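Local coordinates for TRAP dicarboxylate transporter, DctP subunit (Anaerococcus prevoti, PDB 4N91), which binds D-glucuronate, in both its alpha and beta forms, as the periplasmic-type solute-binding subunit of a probable TRAP uptake transporter, at residues L83-A88 and G141-V146; N90-S95 and I243-Y248. All blocks are in the same frame, centred on the assembly; numbering follows the deposited sequence.

Contact 1: L83-A88 and G141-V146; sequences LTQTGA and GGFEGV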
loop_
_atom_site.group_PDB
_atom_site.type_symbol
_atom_site.label_atom_id
_atom_site.label_comp_id
_atom_site.label_asym_id
_atom_site.label_seq_id
_atom_site.Cartn_x
_atom_site.Cartn_y
_atom_site.Cartn_z
ATOM N N LEU A 83 12.620 10.509 6.305
ATOM C CA LEU A 83 13.398 10.221 7.506
ATOM C C LEU A 83 14.172 8.917 7.337
ATOM O O LEU A 83 15.241 8.738 7.928
ATOM C CB LEU A 83 12.515 10.114 8.734
ATOM C CG LEU A 83 11.822 11.410 9.160
ATOM C CD1 LEU A 83 10.890 11.124 10.343
ATOM C CD2 LEU A 83 12.865 12.473 9.507
ATOM N N THR A 84 13.626 8.004 6.543
ATOM C CA THR A 84 14.315 6.721 6.302
ATOM C C THR A 84 15.496 6.942 5.364
ATOM O O THR A 84 16.557 6.335 5.530
ATOM C CB THR A 84 13.345 5.672 5.732
ATOM O OG1 THR A 84 12.255 5.501 6.649
ATOM C CG2 THR A 84 14.049 4.344 5.527
ATOM N N GLN A 85 15.322 7.834 4.394
ATOM C CA GLN A 85 16.409 8.190 3.484
ATOM C C GLN A 85 17.649 8.697 4.217
ATOM O O GLN A 85 18.771 8.381 3.818
ATOM C CB GLN A 85 15.961 9.270 2.503
ATOM C CG GLN A 85 15.025 8.828 1.414
ATOM C CD GLN A 85 14.708 9.965 0.456
ATOM O OE1 GLN A 85 14.005 10.927 0.803
ATOM N NE2 GLN A 85 15.248 9.876 -0.741
ATOM N N THR A 86 17.459 9.497 5.265
ATOM C CA THR A 86 18.583 10.085 5.990
ATOM C C THR A 86 19.080 9.193 7.115
ATOM O O THR A 86 20.143 9.435 7.683
ATOM C CB THR A 86 18.198 11.438 6.614
ATOM O OG1 THR A 86 17.198 11.234 7.612
ATOM C CG2 THR A 86 17.684 12.394 5.556
ATOM N N GLY A 87 18.303 8.169 7.458
ATOM C CA GLY A 87 18.656 7.287 8.551
ATOM C C GLY A 87 18.174 7.784 9.896
ATOM O O GLY A 87 18.484 7.188 10.920
ATOM N N ALA A 88 17.399 8.861 9.908
ATOM C CA ALA A 88 16.811 9.350 11.156
ATOM C C ALA A 88 15.871 8.302 11.768
ATOM O O ALA A 88 15.744 8.181 12.996
ATOM C CB ALA A 88 16.082 10.656 10.910
ATOM N N GLY A 141 19.027 6.568 -3.346
ATOM C CA GLY A 141 18.163 7.502 -2.662
ATOM C C GLY A 141 18.061 7.232 -1.164
ATOM O O GLY A 141 17.342 7.930 -0.444
ATOM N N GLY A 142 18.774 6.211 -0.690
ATOM C CA GLY A 142 18.959 6.003 0.727
ATOM C C GLY A 142 18.189 4.835 1.341
ATOM O O GLY A 142 18.331 4.582 2.525
ATOM N N PHE A 143 17.407 4.114 0.549
ATOM C CA PHE A 143 16.658 2.985 1.099
ATOM C C PHE A 143 16.462 1.821 0.130
ATOM O O PHE A 143 16.623 1.947 -1.090
ATOM C CB PHE A 143 15.296 3.466 1.628
ATOM C CG PHE A 143 14.362 4.005 0.572
ATOM C CD1 PHE A 143 13.521 3.167 -0.142
ATOM C CD2 PHE A 143 14.285 5.374 0.333
ATOM C CE1 PHE A 143 12.642 3.673 -1.099
ATOM C CE2 PHE A 143 13.421 5.892 -0.617
ATOM C CZ PHE A 143 12.583 5.055 -1.325
ATOM N N GLU A 144 16.109 0.668 0.687
ATOM C CA GLU A 144 15.711 -0.452 -0.138
ATOM C C GLU A 144 14.547 -1.184 0.497
ATOM O O GLU A 144 14.384 -1.189 1.733
ATOM C CB GLU A 144 16.878 -1.380 -0.426
ATOM C CG GLU A 144 17.263 -2.309 0.655
ATOM C CD GLU A 144 18.452 -3.200 0.257
ATOM O OE1 GLU A 144 18.761 -3.333 -0.947
ATOM O OE2 GLU A 144 19.092 -3.747 1.164
ATOM N N GLY A 145 13.724 -1.774 -0.362
ATOM C CA GLY A 145 12.613 -2.602 0.084
ATOM C C GLY A 145 13.152 -3.907 0.608
ATOM O O GLY A 145 14.089 -4.476 0.041
ATOM N N VAL A 146 12.571 -4.379 1.707
ATOM C CA VAL A 146 12.978 -5.645 2.292
ATOM C C VAL A 146 11.873 -6.703 2.312
ATOM O O VAL A 146 12.176 -7.912 2.336
ATOM C CB VAL A 146 13.560 -5.470 3.712
ATOM C CG1 VAL A 146 14.863 -4.652 3.647
ATOM C CG2 VAL A 146 12.526 -4.886 4.677
#

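Contact 2: N90-S95 and I243-Y248; sequences NICVAS and IVIANY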
loop_
_atom_site.group_PDB
_atom_site.type_symbol
_atom_site.label_atom_id
_atom_site.label_comp_id
_atom_site.label_asym_id
_atom_site.label_seq_id
_atom_site.Cartn_x
_atom_site.Cartn_y
_atom_site.Cartn_z
ATOM N N ASN A 90 15.098 3.919 10.961
ATOM C CA ASN A 90 15.747 2.798 10.288
ATOM C C ASN A 90 14.848 2.108 9.249
ATOM O O ASN A 90 15.304 1.696 8.187
ATOM C CB ASN A 90 16.202 1.764 11.323
ATOM C CG ASN A 90 17.114 2.365 12.386
ATOM O OD1 ASN A 90 16.651 2.996 13.354
ATOM N ND2 ASN A 90 18.424 2.199 12.196
ATOM N N ILE A 91 13.566 1.985 9.582
ATOM C CA ILE A 91 12.619 1.184 8.802
ATOM C C ILE A 91 11.280 1.898 8.826
ATOM O O ILE A 91 10.886 2.448 9.856
ATOM C CB ILE A 91 12.410 -0.196 9.414
ATOM C CG1 ILE A 91 13.704 -1.019 9.423
ATOM C CG2 ILE A 91 11.279 -0.956 8.688
ATOM C CD1 ILE A 91 13.668 -2.186 10.405
ATOM N N CYS A 92 10.596 1.921 7.692
ATOM C CA CYS A 92 9.194 2.323 7.730
ATOM C C CYS A 92 8.385 1.576 6.710
ATOM O O CYS A 92 8.912 0.856 5.873
ATOM C CB CYS A 92 9.043 3.813 7.554
ATOM S SG CYS A 92 9.128 4.455 5.866
ATOM N N VAL A 93 7.075 1.750 6.798
ATOM C CA VAL A 93 6.176 1.157 5.829
ATOM C C VAL A 93 5.633 2.260 4.959
ATOM O O VAL A 93 5.109 3.245 5.471
ATOM C CB VAL A 93 5.007 0.411 6.529
ATOM C CG1 VAL A 93 4.029 -0.140 5.508
ATOM C CG2 VAL A 93 5.524 -0.733 7.367
ATOM N N ALA A 94 5.737 2.070 3.648
ATOM C CA ALA A 94 5.211 3.026 2.687
ATOM C C ALA A 94 4.417 2.311 1.607
ATOM O O ALA A 94 4.826 1.260 1.122
ATOM C CB ALA A 94 6.351 3.795 2.039
ATOM N N SER A 95 3.287 2.880 1.203
ATOM C CA SER A 95 2.555 2.321 0.086
ATOM C C SER A 95 3.376 2.449 -1.179
ATOM O O SER A 95 4.057 3.455 -1.408
ATOM C CB SER A 95 1.226 3.045 -0.112
ATOM O OG SER A 95 0.528 2.543 -1.234
ATOM N N ILE A 243 5.052 -1.495 1.225
ATOM C CA ILE A 243 6.448 -1.907 1.151
ATOM C C ILE A 243 7.155 -1.542 2.444
ATOM O O ILE A 243 7.028 -0.417 2.941
ATOM C CB ILE A 243 7.172 -1.205 -0.012
ATOM C CG1 ILE A 243 6.388 -1.380 -1.318
ATOM C CG2 ILE A 243 8.600 -1.725 -0.143
ATOM C CD1 ILE A 243 6.285 -2.814 -1.831
ATOM N N VAL A 244 7.888 -2.493 3.009
ATOM C CA VAL A 244 8.740 -2.203 4.148
ATOM C C VAL A 244 10.087 -1.784 3.609
ATOM O O VAL A 244 10.738 -2.555 2.888
ATOM C CB VAL A 244 8.894 -3.440 5.037
ATOM C CG1 VAL A 244 9.677 -3.117 6.273
ATOM C CG2 VAL A 244 7.508 -4.007 5.382
ATOM N N ILE A 245 10.478 -0.550 3.906
ATOM C CA ILE A 245 11.746 -0.034 3.427
ATOM C C ILE A 245 12.697 0.179 4.593
ATOM O O ILE A 245 12.283 0.528 5.689
ATOM C CB ILE A 245 11.586 1.287 2.601
ATOM C CG1 ILE A 245 10.973 2.406 3.431
ATOM C CG2 ILE A 245 10.789 1.041 1.330
ATOM C CD1 ILE A 245 11.062 3.774 2.756
ATOM N N ALA A 246 13.978 -0.062 4.345
ATOM C CA ALA A 246 15.010 0.138 5.349
ATOM C C ALA A 246 16.096 1.079 4.825
ATOM O O ALA A 246 16.412 1.080 3.633
ATOM C CB ALA A 246 15.617 -1.205 5.730
ATOM N N ASN A 247 16.632 1.909 5.715
ATOM C CA ASN A 247 17.770 2.756 5.382
ATOM C C ASN A 247 18.908 1.886 4.895
ATOM O O ASN A 247 19.293 0.916 5.558
ATOM C CB ASN A 247 18.220 3.593 6.573
ATOM C CG ASN A 247 19.456 4.426 6.252
ATOM O OD1 ASN A 247 20.582 4.021 6.549
ATOM N ND2 ASN A 247 19.260 5.550 5.582
ATOM N N TYR A 248 19.428 2.226 3.726
ATOM C CA TYR A 248 20.366 1.340 3.028
ATOM C C TYR A 248 21.729 1.235 3.749
ATOM O O TYR A 248 22.245 0.129 3.965
ATOM C CB TYR A 248 20.537 1.800 1.595
ATOM C CG TYR A 248 21.426 0.883 0.789
ATOM C CD1 TYR A 248 21.124 -0.461 0.664
ATOM C CD2 TYR A 248 22.560 1.361 0.162
ATOM C CE1 TYR A 248 21.935 -1.319 -0.066
ATOM C CE2 TYR A 248 23.382 0.501 -0.571
ATOM C CZ TYR A 248 23.050 -0.828 -0.686
ATOM O OH TYR A 248 23.854 -1.697 -1.412
#

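Contact 1: L83-A88 and G141-V146
Gln-85, in the last turn of helix 77-86, reaches across to Gly-141 and Phe-143 and makes the one hydrogen bond across this small contact, which buries 202 Å² in all. Its side chain can be followed atom by atom. CB lies 3.5 Å from Gly-141 O. CG, set anti to the carbonyl carbon, comes closer to that same oxygen and also meets the ring of Phe-143 at its edge, lying near the ring plane with CG to CD2 at 3.7 Å. From there the chain stays extended, and the amide is turned steeply against the ring, their planes 73° apart. At the tip, NE2 donates a hydrogen bond to Gly-141 O (2.9 Å, N-H...O angle 146°); it arrives in the carbonyl plane on a lone pair, while the acceptor lies slightly out of the glutamine amide plane.

The backbones are nearest at Gln-85 and Gly-142, whose CA atoms are 4.3 Å apart. Gly-142, with a positive phi of 107°, turns its bare CA to the helix, 3.9 Å from Gln-85 O, which lets the two backbones come this close. One residue earlier, Thr-84 CG2 rests 4.2 Å from Phe-143 CB, the two side chains crossing at about a right angle, while Thr-84 OG1 bonds back to Met-80 O within the helix.

The contact thus joins the C-terminal end of helix 77-86 to the loop leading into strand 143-149, an edge strand of the mixed five-stranded sheet in this periplasmic-binding-protein fold. Ile-245 of the adjoining strand 242-247 touches both Thr-84 and Phe-143, and Phe-102 packs on Gln-85 from a loop.

Contact 2: N90-S95 and I243-Y248
Cys-92 and Ile-245 face each other as an antiparallel hydrogen-bonded pair, exchanging two backbone bonds: Ile-245 N to Cys-92 O at 2.9 Å, with the donor nearly along the C=O axis, and Cys-92 N to Ile-245 O at 3.0 Å. Ala-94 and Ile-243 form the second such pair, and Asn-247 N to Asn-90 O (2.8 Å) adds a fifth bond. N-H...O angles of 153° to 171° show a regular ladder, although the strand axes, 4.7 Å apart at closest approach, depart from strict antiparallel, with 143° between their directions.

Weaker CA-H...O contacts fill the intervening positions. At the non-hydrogen-bonded pairs Ile-91 with Ala-246 and Val-93 with Val-244, CA atoms lean on carbonyls of the facing strand, as in Ile-91 CA to Ile-245 O at 3.2 Å.

Apolar contacts divide between the two faces. On one, Ile-91 CG2, anti to the backbone N, meets Val-244 CG1 at 3.6 Å, a diagonal contact between successive non-hydrogen-bonded pairs, while Ile-91 CG1 approaches Ala-246 CB. On the other, Cys-92 SG touches both CG1 and CD1 of Ile-245, each at 3.7 Å.

Each strand runs straight into a helix through an N-cap: Ser-95 OG bonds to Ala-97 N, and Asn-247 OD1 to Trp-250 N, while ND2 of the same amide bonds to Thr-84 O. The ladder carries strand 91-95 to the glucuronate pocket of this solute-binding fold, which Ser-95 lines, its OG also bonding Gln-177. Strands 91-95 and 242-247 are internal in the mixed five-stranded sheet, between strands 31-36 and 143-149, and helix 77-86 covers the face of Cys-92, Ala-94 and Ile-245 through Met-80, Thr-84 and Val-81.

Contacts 1 and 2 have centres about 7 Å apart and meet where helix 77-86 packs on the five-stranded sheet, in which strands 143-149 and 242-247 are neighbours; their segments alternate along the chain. Asn-247 ND2 probably bonds to Thr-84 O at 2.8 Å, tying the helix end in contact 1 to the end of strand 242-247. On the sheet side, Val-146 N to Val-244 O, also 2.8 Å, joins the two strands. Their relation to glucuronate differs: the side chain of Thr-84 is about 13 Å from the bound sugar, whereas in contact 2 that of Val-93 is about 5 Å away. Gln-77, a ligand-binding residue of helix 77-86, accepts a bond from Ser-95 N.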